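Local coordinates for protein CRISPR system Cmr subunit Cmr1-1 (Pyrococcus furiosus, PDB 4W8Z) that binds RNA and, together with Cmr6, caps the elongated type III-B Cmr ribonucleoprotein complex, a CRISPR machine of adaptive immunity against mobile genetic elements, at residues 36-41 / 147-152; 43-48 / 283-288; 153-158 / 164-169. All coordinates share one frame; numbering follows the deposited sequence.

Contact 1: 36-41 / 147-152; sequences PSIKGA and WALVSL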
loop_
_atom_site.group_PDB
_atom_site.type_symbol
_atom_site.label_atom_id
_atom_site.label_comp_id
_atom_site.label_asym_id
_atom_site.label_seq_id
_atom_site.Cartn_x
_atom_site.Cartn_y
_atom_site.Cartn_z
ATOM N N PRO A 36 2.067 -6.538 7.311
ATOM C CA PRO A 36 0.611 -6.367 7.312
ATOM C C PRO A 36 -0.120 -7.585 6.762
ATOM O O PRO A 36 0.199 -8.061 5.668
ATOM C CB PRO A 36 0.401 -5.157 6.396
ATOM C CG PRO A 36 1.663 -4.376 6.532
ATOM C CD PRO A 36 2.750 -5.399 6.671
ATOM N N SER A 37 -1.083 -8.090 7.525
ATOM C CA SER A 37 -1.921 -9.191 7.073
ATOM C C SER A 37 -3.068 -8.618 6.258
ATOM O O SER A 37 -3.251 -7.402 6.211
ATOM C CB SER A 37 -2.453 -9.996 8.259
ATOM O OG SER A 37 -3.407 -9.245 8.992
ATOM N N ILE A 38 -3.841 -9.486 5.616
ATOM C CA ILE A 38 -5.005 -9.036 4.866
ATOM C C ILE A 38 -6.023 -8.371 5.792
ATOM O O ILE A 38 -6.541 -7.298 5.482
ATOM C CB ILE A 38 -5.662 -10.200 4.112
ATOM C CG1 ILE A 38 -4.683 -10.766 3.083
ATOM C CG2 ILE A 38 -6.950 -9.750 3.440
ATOM C CD1 ILE A 38 -5.295 -11.792 2.158
ATOM N N LYS A 39 -6.292 -9.002 6.933
ATOM C CA LYS A 39 -7.203 -8.437 7.923
ATOM C C LYS A 39 -6.685 -7.097 8.438
ATOM O O LYS A 39 -7.445 -6.140 8.581
ATOM C CB LYS A 39 -7.401 -9.399 9.096
ATOM C CG LYS A 39 -7.883 -10.784 8.701
ATOM C CD LYS A 39 -8.268 -11.590 9.931
ATOM C CE LYS A 39 -8.538 -13.040 9.581
ATOM N NZ LYS A 39 -8.904 -13.829 10.791
ATOM N N GLY A 40 -5.386 -7.038 8.708
ATOM C CA GLY A 40 -4.767 -5.831 9.230
ATOM C C GLY A 40 -4.762 -4.695 8.228
ATOM O O GLY A 40 -5.003 -3.539 8.581
ATOM N N ALA A 41 -4.490 -5.026 6.969
ATOM C CA ALA A 41 -4.452 -4.029 5.909
ATOM C C ALA A 41 -5.845 -3.494 5.570
ATOM O O ALA A 41 -5.998 -2.316 5.244
ATOM C CB ALA A 41 -3.798 -4.608 4.676
ATOM N N TRP A 147 -11.586 -3.807 -1.307
ATOM C CA TRP A 147 -11.440 -3.223 -2.636
ATOM C C TRP A 147 -10.270 -2.246 -2.657
ATOM O O TRP A 147 -9.472 -2.243 -3.595
ATOM C CB TRP A 147 -12.722 -2.508 -3.069
ATOM C CG TRP A 147 -12.647 -1.940 -4.461
ATOM C CD1 TRP A 147 -13.122 -2.514 -5.609
ATOM C CD2 TRP A 147 -12.055 -0.693 -4.855
ATOM N NE1 TRP A 147 -12.868 -1.700 -6.690
ATOM C CE2 TRP A 147 -12.211 -0.579 -6.255
ATOM C CE3 TRP A 147 -11.409 0.338 -4.160
ATOM C CZ2 TRP A 147 -11.744 0.520 -6.973
ATOM C CZ3 TRP A 147 -10.944 1.431 -4.876
ATOM C CH2 TRP A 147 -11.115 1.512 -6.268
ATOM N N ALA A 148 -10.182 -1.418 -1.618
ATOM C CA ALA A 148 -9.128 -0.412 -1.510
ATOM C C ALA A 148 -7.759 -1.063 -1.314
ATOM O O ALA A 148 -6.759 -0.615 -1.882
ATOM C CB ALA A 148 -9.427 0.554 -0.371
ATOM N N LEU A 149 -7.725 -2.120 -0.511
ATOM C CA LEU A 149 -6.492 -2.863 -0.269
ATOM C C LEU A 149 -5.910 -3.431 -1.565
ATOM O O LEU A 149 -4.702 -3.381 -1.785
ATOM C CB LEU A 149 -6.743 -3.993 0.733
ATOM C CG LEU A 149 -5.632 -5.032 0.886
ATOM C CD1 LEU A 149 -4.319 -4.350 1.225
ATOM C CD2 LEU A 149 -6.003 -6.054 1.953
ATOM N N VAL A 150 -6.772 -3.964 -2.423
ATOM C CA VAL A 150 -6.322 -4.541 -3.682
ATOM C C VAL A 150 -5.976 -3.456 -4.702
ATOM O O VAL A 150 -5.013 -3.582 -5.456
ATOM C CB VAL A 150 -7.389 -5.490 -4.271
ATOM C CG1 VAL A 150 -6.935 -6.050 -5.613
ATOM C CG2 VAL A 150 -7.679 -6.624 -3.297
ATOM N N SER A 151 -6.755 -2.378 -4.704
ATOM C CA SER A 151 -6.590 -1.312 -5.693
ATOM C C SER A 151 -5.405 -0.376 -5.427
ATOM O O SER A 151 -4.747 0.075 -6.369
ATOM C CB SER A 151 -7.871 -0.487 -5.778
ATOM O OG SER A 151 -8.944 -1.282 -6.249
ATOM N N LEU A 152 -5.130 -0.085 -4.157
ATOM C CA LEU A 152 -4.086 0.884 -3.816
ATOM C C LEU A 152 -3.050 0.351 -2.825
ATOM O O LEU A 152 -1.984 0.945 -2.648
ATOM C CB LEU A 152 -4.720 2.152 -3.245
ATOM C CG LEU A 152 -5.800 2.837 -4.082
ATOM C CD1 LEU A 152 -6.625 3.744 -3.198
ATOM C CD2 LEU A 152 -5.189 3.619 -5.232
#

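Contact 2: 43-48 / 283-288; sequences RWWFRA and PLWFGV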
loop_
_atom_site.group_PDB
_atom_site.type_symbol
_atom_site.label_atom_id
_atom_site.label_comp_id
_atom_site.label_asym_id
_atom_site.label_seq_id
_atom_site.Cartn_x
_atom_site.Cartn_y
_atom_site.Cartn_z
ATOM N N ARG A 43 -8.245 -3.217 7.766
ATOM C CA ARG A 43 -8.492 -2.312 8.876
ATOM C C ARG A 43 -7.803 -0.980 8.621
ATOM O O ARG A 43 -8.377 0.083 8.865
ATOM C CB ARG A 43 -8.002 -2.922 10.188
ATOM C CG ARG A 43 -8.604 -2.286 11.423
ATOM C CD ARG A 43 -7.821 -2.641 12.668
ATOM N NE ARG A 43 -8.595 -2.368 13.873
ATOM C CZ ARG A 43 -9.319 -3.280 14.507
ATOM N NH1 ARG A 43 -9.356 -4.525 14.048
ATOM N NH2 ARG A 43 -10.003 -2.953 15.599
ATOM N N TRP A 44 -6.574 -1.043 8.115
ATOM C CA TRP A 44 -5.823 0.165 7.799
ATOM C C TRP A 44 -6.565 0.993 6.764
ATOM O O TRP A 44 -6.703 2.207 6.907
ATOM C CB TRP A 44 -4.424 -0.169 7.285
ATOM C CG TRP A 44 -3.517 1.029 7.240
ATOM C CD1 TRP A 44 -2.612 1.400 8.187
ATOM C CD2 TRP A 44 -3.433 2.017 6.199
ATOM N NE1 TRP A 44 -1.967 2.554 7.805
ATOM C CE2 TRP A 44 -2.453 2.954 6.590
ATOM C CE3 TRP A 44 -4.089 2.196 4.975
ATOM C CZ2 TRP A 44 -2.114 4.054 5.804
ATOM C CZ3 TRP A 44 -3.756 3.291 4.199
ATOM C CH2 TRP A 44 -2.777 4.207 4.617
ATOM N N TRP A 45 -7.051 0.324 5.723
ATOM C CA TRP A 45 -7.671 1.016 4.605
ATOM C C TRP A 45 -9.056 1.536 4.937
ATOM O O TRP A 45 -9.526 2.487 4.315
ATOM C CB TRP A 45 -7.718 0.106 3.376
ATOM C CG TRP A 45 -6.497 0.278 2.549
ATOM C CD1 TRP A 45 -5.466 -0.603 2.408
ATOM C CD2 TRP A 45 -6.142 1.438 1.790
ATOM N NE1 TRP A 45 -4.501 -0.074 1.589
ATOM C CE2 TRP A 45 -4.890 1.181 1.197
ATOM C CE3 TRP A 45 -6.765 2.669 1.549
ATOM C CZ2 TRP A 45 -4.248 2.105 0.372
ATOM C CZ3 TRP A 45 -6.128 3.585 0.731
ATOM C CH2 TRP A 45 -4.881 3.297 0.151
ATOM N N PHE A 46 -9.709 0.931 5.921
ATOM C CA PHE A 46 -10.986 1.458 6.376
ATOM C C PHE A 46 -10.786 2.843 6.972
ATOM O O PHE A 46 -11.596 3.743 6.767
ATOM C CB PHE A 46 -11.639 0.535 7.403
ATOM C CG PHE A 46 -12.827 1.145 8.078
ATOM C CD1 PHE A 46 -14.054 1.182 7.442
ATOM C CD2 PHE A 46 -12.714 1.697 9.343
ATOM C CE1 PHE A 46 -15.149 1.753 8.058
ATOM C CE2 PHE A 46 -13.802 2.269 9.963
ATOM C CZ PHE A 46 -15.023 2.297 9.320
ATOM N N ARG A 47 -9.698 3.005 7.715
ATOM C CA ARG A 47 -9.406 4.268 8.378
ATOM C C ARG A 47 -9.094 5.354 7.360
ATOM O O ARG A 47 -9.427 6.519 7.561
ATOM C CB ARG A 47 -8.237 4.113 9.348
ATOM C CG ARG A 47 -8.445 3.070 10.426
ATOM C CD ARG A 47 -7.464 3.294 11.559
ATOM N NE ARG A 47 -7.454 4.704 11.945
ATOM C CZ ARG A 47 -6.911 5.178 13.061
ATOM N NH1 ARG A 47 -6.329 4.356 13.925
ATOM N NH2 ARG A 47 -6.957 6.478 13.314
ATOM N N ALA A 48 -8.450 4.961 6.267
ATOM C CA ALA A 48 -8.091 5.903 5.215
ATOM C C ALA A 48 -9.327 6.359 4.449
ATOM O O ALA A 48 -9.412 7.510 4.018
ATOM C CB ALA A 48 -7.078 5.280 4.268
ATOM N N PRO A 283 4.912 10.369 2.862
ATOM C CA PRO A 283 5.120 8.952 2.535
ATOM C C PRO A 283 4.775 8.615 1.084
ATOM O O PRO A 283 3.801 9.135 0.534
ATOM C CB PRO A 283 4.167 8.227 3.488
ATOM C CG PRO A 283 4.003 9.160 4.631
ATOM C CD PRO A 283 4.054 10.538 4.048
ATOM N N LEU A 284 5.579 7.753 0.473
ATOM C CA LEU A 284 5.297 7.257 -0.868
ATOM C C LEU A 284 5.358 5.731 -0.881
ATOM O O LEU A 284 6.334 5.135 -0.433
ATOM C CB LEU A 284 6.283 7.853 -1.879
ATOM C CG LEU A 284 6.058 7.590 -3.371
ATOM C CD1 LEU A 284 6.669 8.714 -4.191
ATOM C CD2 LEU A 284 6.651 6.257 -3.794
ATOM N N TRP A 285 4.302 5.103 -1.387
ATOM C CA TRP A 285 4.287 3.653 -1.546
ATOM C C TRP A 285 4.308 3.337 -3.023
ATOM O O TRP A 285 3.810 4.119 -3.827
ATOM C CB TRP A 285 3.048 3.021 -0.912
ATOM C CG TRP A 285 2.838 3.313 0.538
ATOM C CD1 TRP A 285 3.642 4.049 1.360
ATOM C CD2 TRP A 285 1.740 2.871 1.340
ATOM N NE1 TRP A 285 3.106 4.092 2.625
ATOM C CE2 TRP A 285 1.937 3.377 2.637
ATOM C CE3 TRP A 285 0.601 2.105 1.082
ATOM C CZ2 TRP A 285 1.043 3.138 3.674
ATOM C CZ3 TRP A 285 -0.285 1.864 2.115
ATOM C CH2 TRP A 285 -0.058 2.377 3.396
ATOM N N PHE A 286 4.878 2.199 -3.395
ATOM C CA PHE A 286 4.724 1.754 -4.769
ATOM C C PHE A 286 4.514 0.251 -4.863
ATOM O O PHE A 286 4.805 -0.499 -3.926
ATOM C CB PHE A 286 5.914 2.190 -5.636
ATOM C CG PHE A 286 7.251 1.683 -5.167
ATOM C CD1 PHE A 286 7.737 0.455 -5.594
ATOM C CD2 PHE A 286 8.044 2.458 -4.339
ATOM C CE1 PHE A 286 8.977 0.001 -5.179
ATOM C CE2 PHE A 286 9.285 2.010 -3.922
ATOM C CZ PHE A 286 9.752 0.779 -4.340
ATOM N N GLY A 287 3.982 -0.170 -6.004
ATOM C CA GLY A 287 3.656 -1.558 -6.254
ATOM C C GLY A 287 3.219 -1.703 -7.696
ATOM O O GLY A 287 3.512 -0.840 -8.522
ATOM N N VAL A 288 2.516 -2.789 -8.002
ATOM C CA VAL A 288 2.106 -3.057 -9.373
ATOM C C VAL A 288 0.594 -3.233 -9.483
ATOM O O VAL A 288 -0.003 -4.027 -8.758
ATOM C CB VAL A 288 2.809 -4.313 -9.924
ATOM C CG1 VAL A 288 2.460 -4.537 -11.394
ATOM C CG2 VAL A 288 4.315 -4.187 -9.743
#

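Contact 3: 153-158 / 164-169; sequences GSVGFR and GSMKIV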
loop_
_atom_site.group_PDB
_atom_site.type_symbol
_atom_site.label_atom_id
_atom_site.label_comp_id
_atom_site.label_asym_id
_atom_site.label_seq_id
_atom_site.Cartn_x
_atom_site.Cartn_y
_atom_site.Cartn_z
ATOM N N GLY A 153 -3.362 -0.760 -2.171
ATOM C CA GLY A 153 -2.490 -1.276 -1.137
ATOM C C GLY A 153 -1.734 -2.525 -1.536
ATOM O O GLY A 153 -1.461 -2.754 -2.713
ATOM N N SER A 154 -1.411 -3.331 -0.530
ATOM C CA SER A 154 -0.608 -4.537 -0.670
ATOM C C SER A 154 -0.405 -5.120 0.721
ATOM O O SER A 154 -0.758 -4.484 1.714
ATOM C CB SER A 154 0.737 -4.240 -1.331
ATOM O OG SER A 154 1.366 -3.144 -0.694
ATOM N N VAL A 155 0.158 -6.323 0.806
ATOM C CA VAL A 155 0.348 -6.973 2.105
ATOM C C VAL A 155 1.733 -7.605 2.268
ATOM O O VAL A 155 2.376 -7.989 1.291
ATOM C CB VAL A 155 -0.717 -8.064 2.343
ATOM C CG1 VAL A 155 -2.113 -7.459 2.372
ATOM C CG2 VAL A 155 -0.623 -9.134 1.274
ATOM N N GLY A 156 2.190 -7.702 3.512
ATOM C CA GLY A 156 3.440 -8.372 3.812
ATOM C C GLY A 156 4.654 -7.478 4.010
ATOM O O GLY A 156 4.568 -6.247 3.964
ATOM N N PHE A 157 5.800 -8.116 4.230
ATOM C CA PHE A 157 7.059 -7.406 4.399
ATOM C C PHE A 157 7.438 -6.673 3.110
ATOM O O PHE A 157 7.397 -7.257 2.025
ATOM C CB PHE A 157 8.165 -8.382 4.816
ATOM C CG PHE A 157 9.466 -7.718 5.170
ATOM C CD1 PHE A 157 9.488 -6.600 5.985
ATOM C CD2 PHE A 157 10.674 -8.230 4.709
ATOM C CE1 PHE A 157 10.688 -5.988 6.323
ATOM C CE2 PHE A 157 11.878 -7.621 5.040
ATOM C CZ PHE A 157 11.882 -6.498 5.850
ATOM N N ARG A 158 7.789 -5.394 3.251
ATOM C CA ARG A 158 8.229 -4.541 2.140
ATOM C C ARG A 158 7.130 -4.243 1.115
ATOM O O ARG A 158 7.418 -3.904 -0.033
ATOM C CB ARG A 158 9.442 -5.165 1.437
ATOM C CG ARG A 158 10.739 -4.987 2.192
ATOM C CD ARG A 158 11.150 -3.520 2.213
ATOM N NE ARG A 158 12.250 -3.290 3.139
ATOM C CZ ARG A 158 12.098 -2.877 4.394
ATOM N NH1 ARG A 158 10.885 -2.632 4.870
ATOM N NH2 ARG A 158 13.160 -2.706 5.172
ATOM N N GLY A 164 3.790 -7.957 -2.528
ATOM C CA GLY A 164 2.445 -8.197 -2.048
ATOM C C GLY A 164 1.362 -7.417 -2.767
ATOM O O GLY A 164 0.280 -7.199 -2.219
ATOM N N SER A 165 1.643 -6.992 -3.995
ATOM C CA SER A 165 0.597 -6.416 -4.832
ATOM C C SER A 165 -0.377 -7.510 -5.248
ATOM O O SER A 165 0.034 -8.600 -5.642
ATOM C CB SER A 165 1.189 -5.729 -6.056
ATOM O OG SER A 165 1.817 -4.513 -5.697
ATOM N N MET A 166 -1.669 -7.214 -5.157
ATOM C CA MET A 166 -2.705 -8.213 -5.376
ATOM C C MET A 166 -3.663 -7.841 -6.499
ATOM O O MET A 166 -3.798 -6.672 -6.860
ATOM C CB MET A 166 -3.492 -8.426 -4.082
ATOM C CG MET A 166 -2.624 -8.857 -2.915
ATOM S SD MET A 166 -2.065 -10.560 -3.093
ATOM C CE MET A 166 -0.645 -10.560 -2.006
ATOM N N LYS A 167 -4.328 -8.853 -7.048
ATOM C CA LYS A 167 -5.445 -8.634 -7.961
ATOM C C LYS A 167 -6.559 -9.617 -7.627
ATOM O O LYS A 167 -6.311 -10.660 -7.023
ATOM C CB LYS A 167 -5.006 -8.787 -9.419
ATOM C CG LYS A 167 -4.880 -10.223 -9.903
ATOM C CD LYS A 167 -4.203 -10.262 -11.256
ATOM C CE LYS A 167 -4.751 -11.374 -12.119
ATOM N NZ LYS A 167 -4.318 -11.210 -13.540
ATOM N N ILE A 168 -7.785 -9.272 -8.002
ATOM C CA ILE A 168 -8.923 -10.165 -7.806
ATOM C C ILE A 168 -9.129 -11.020 -9.048
ATOM O O ILE A 168 -9.394 -10.493 -10.125
ATOM C CB ILE A 168 -10.212 -9.380 -7.503
ATOM C CG1 ILE A 168 -10.068 -8.610 -6.189
ATOM C CG2 ILE A 168 -11.406 -10.313 -7.448
ATOM C CD1 ILE A 168 -11.238 -7.703 -5.884
ATOM N N VAL A 169 -8.997 -12.336 -8.911
ATOM C CA VAL A 169 -9.179 -13.218 -10.058
ATOM C C VAL A 169 -10.646 -13.603 -10.237
ATOM O O VAL A 169 -11.150 -13.632 -11.356
ATOM C CB VAL A 169 -8.314 -14.497 -9.954
ATOM C CG1 VAL A 169 -6.884 -14.200 -10.367
ATOM C CG2 VAL A 169 -8.357 -15.074 -8.552
#

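Contact 1: 36-41 / 147-152
Leu-149 reaches from the C-terminal part of helix 136-152 to the first turn of helix 38-54, where Ala-41 and Ile-38 receive it. It buries about twice the area of Ala-41 and more than three times that of Ile-38. CG stands anti to the backbone N (chi1 168°), which carries the isobutyl fork outward to the other helix. Both methyls then rest on one small target: CD1 lies 3.5 Å from CB of Ala-41, and CD2 lies 3.8 Å from that same CB. The lack of anything beyond CB on Ala-41 allows a close approach of the backbones, with CA of Ala-41 and CA of Leu-149 6.6 Å apart. CD2 also touches Ile-38, meeting its carbonyl O at 3.8 Å and its branch methyl CG2 at 4.1 Å. The Ile-38 side chain runs roughly perpendicular to that of Leu-149 and also touches Val-82 on strand 79-84. The helix start that presents these residues is capped by Ser-37, whose OG accepts from Gly-40 N (3.0 Å, 156° at the hydrogen). Topologically the contact joins the two helices of a ferredoxin-like domain, the fold of the RAMP superfamily; the strand order 2-3-1-4 of its four-stranded antiparallel sheet supports that reading. Trp-45 and Met-42, farther along helix 38-54, extend the apolar surroundings of Leu-149. Between the two segments the side chains meet only through methyl groups, one of which also rests against the carbonyl O of Ile-38, so the helices are held here by shape and exclusion of water.

Contact 2: 43-48 / 283-288
The carbonyl O of Trp-44 takes two weak helix bonds, from Arg-47 N at 3.2 Å and from Ala-48 N at 3.3 Å, and this backbone carries the indole that meets Trp-285. CG of Trp-44 is anti to the backbone N (chi1 -167°), sending the ring out from helix 38-54, while the Trp-285 side chain advances from the opposite direction. The far corner of the Trp-285 six-membered ring does the touching: its CH2 stands over one face of the Trp-44 indole, displaced toward the rim, 3.5 Å from CH2 and 3.6 Å from CZ2 of Trp-44. With the six-membered ring centroids 5.0 Å apart and the planes inclined at 46°, the pair is an oblique one, neither parallel nor perpendicular. The contact bridges two RAMP-type halves of the chain, the helix coming from the N-terminal ferredoxin-like domain and strand 284-291 from the Cmr1-like C-terminal region. The backbones stay well separated, CA of Trp-45 lying 13.7 Å from CA of Trp-285, and the long indoles span the gap. Trp-45 joins in through CZ2, which comes within 4.3 Å of Trp-285 CZ3; its own ring face carries CZ3 of Trp-44 over the centre. Trp-285 has a further aromatic partner in Phe-302 of the adjoining strand 294-302, which it meets edge-to-face.

Contact 3: 153-158 / 164-169
The loop that follows helix 136-152 and leads into strand 166-172 matches in position and sequence the glycine-rich loop of RAMP domains, and here its outgoing arm, residues 153-158, lies against its return, residues 164-169. One backbone hydrogen bond joins them, from Val-155 N to Gly-164 O (3.2 Å, 151° at the hydrogen). The donor approaches from above the carbonyl plane instead of along a lone pair. Val-155 answers with its own carbonyl: Gly-164 CA points a hydrogen at Val-155 O, with 3.3 Å between CA and O and an angle of 167° at that hydrogen. Gly-164 thus meets Val-155 through both its carbonyl and its alpha carbon, and having no side chain it lets the two backbones lie close. The CB of Ser-154 lies beside Gly-164 O, while the OG of Ser-154 turns elsewhere and bonds to the carbonyl O of Ser-159 within the loop. An apolar contact adds to the polar one. The Met-166 chain bends at chi2 (-72°), bringing its terminal CE to 3.6 Å from CG2 of Val-155, the two side chains meeting nearly at right angles. Val-155 also packs on Leu-149 of helix 136-152, and Met-166 on Ile-14 and Ser-16 of strand 8-16, so this small apolar pair is continuous with the domain core. Farther out, Arg-158 forms salt bridges with Glu-32 and Asp-318. A glycine-containing turnback between the second helix and the fourth strand of a ferredoxin-like domain is a hallmark of RAMP proteins, where such loops are commonly associated with RNA binding.

How the contacts relate
Helix 38-54 serves contacts 1 and 2, whose centres are about 8 Å apart, and Trp-45 connects them: its CH2 lies 3.6 Å from Leu-152 CB and its CD1 3.7 Å from Leu-149 CA. Contact 3, centred about 7 Å from contact 1, continues directly from helix 136-152. There Pro-36 O probably accepts a hydrogen bond from Gly-156 N (3.0 Å), tying the residues just before helix 38-54 to the glycine-rich loop. Contacts 2 and 3, centres about 11 Å apart, meet at Val-288 N and Ser-165 OG (3.0 Å, probable hydrogen bond) and again where Trp-45 NE1 packs on Gly-153 CA (3.6 Å). The N-terminal domain thus touches strand 284-291 through its tryptophans and Ser-165, among other places.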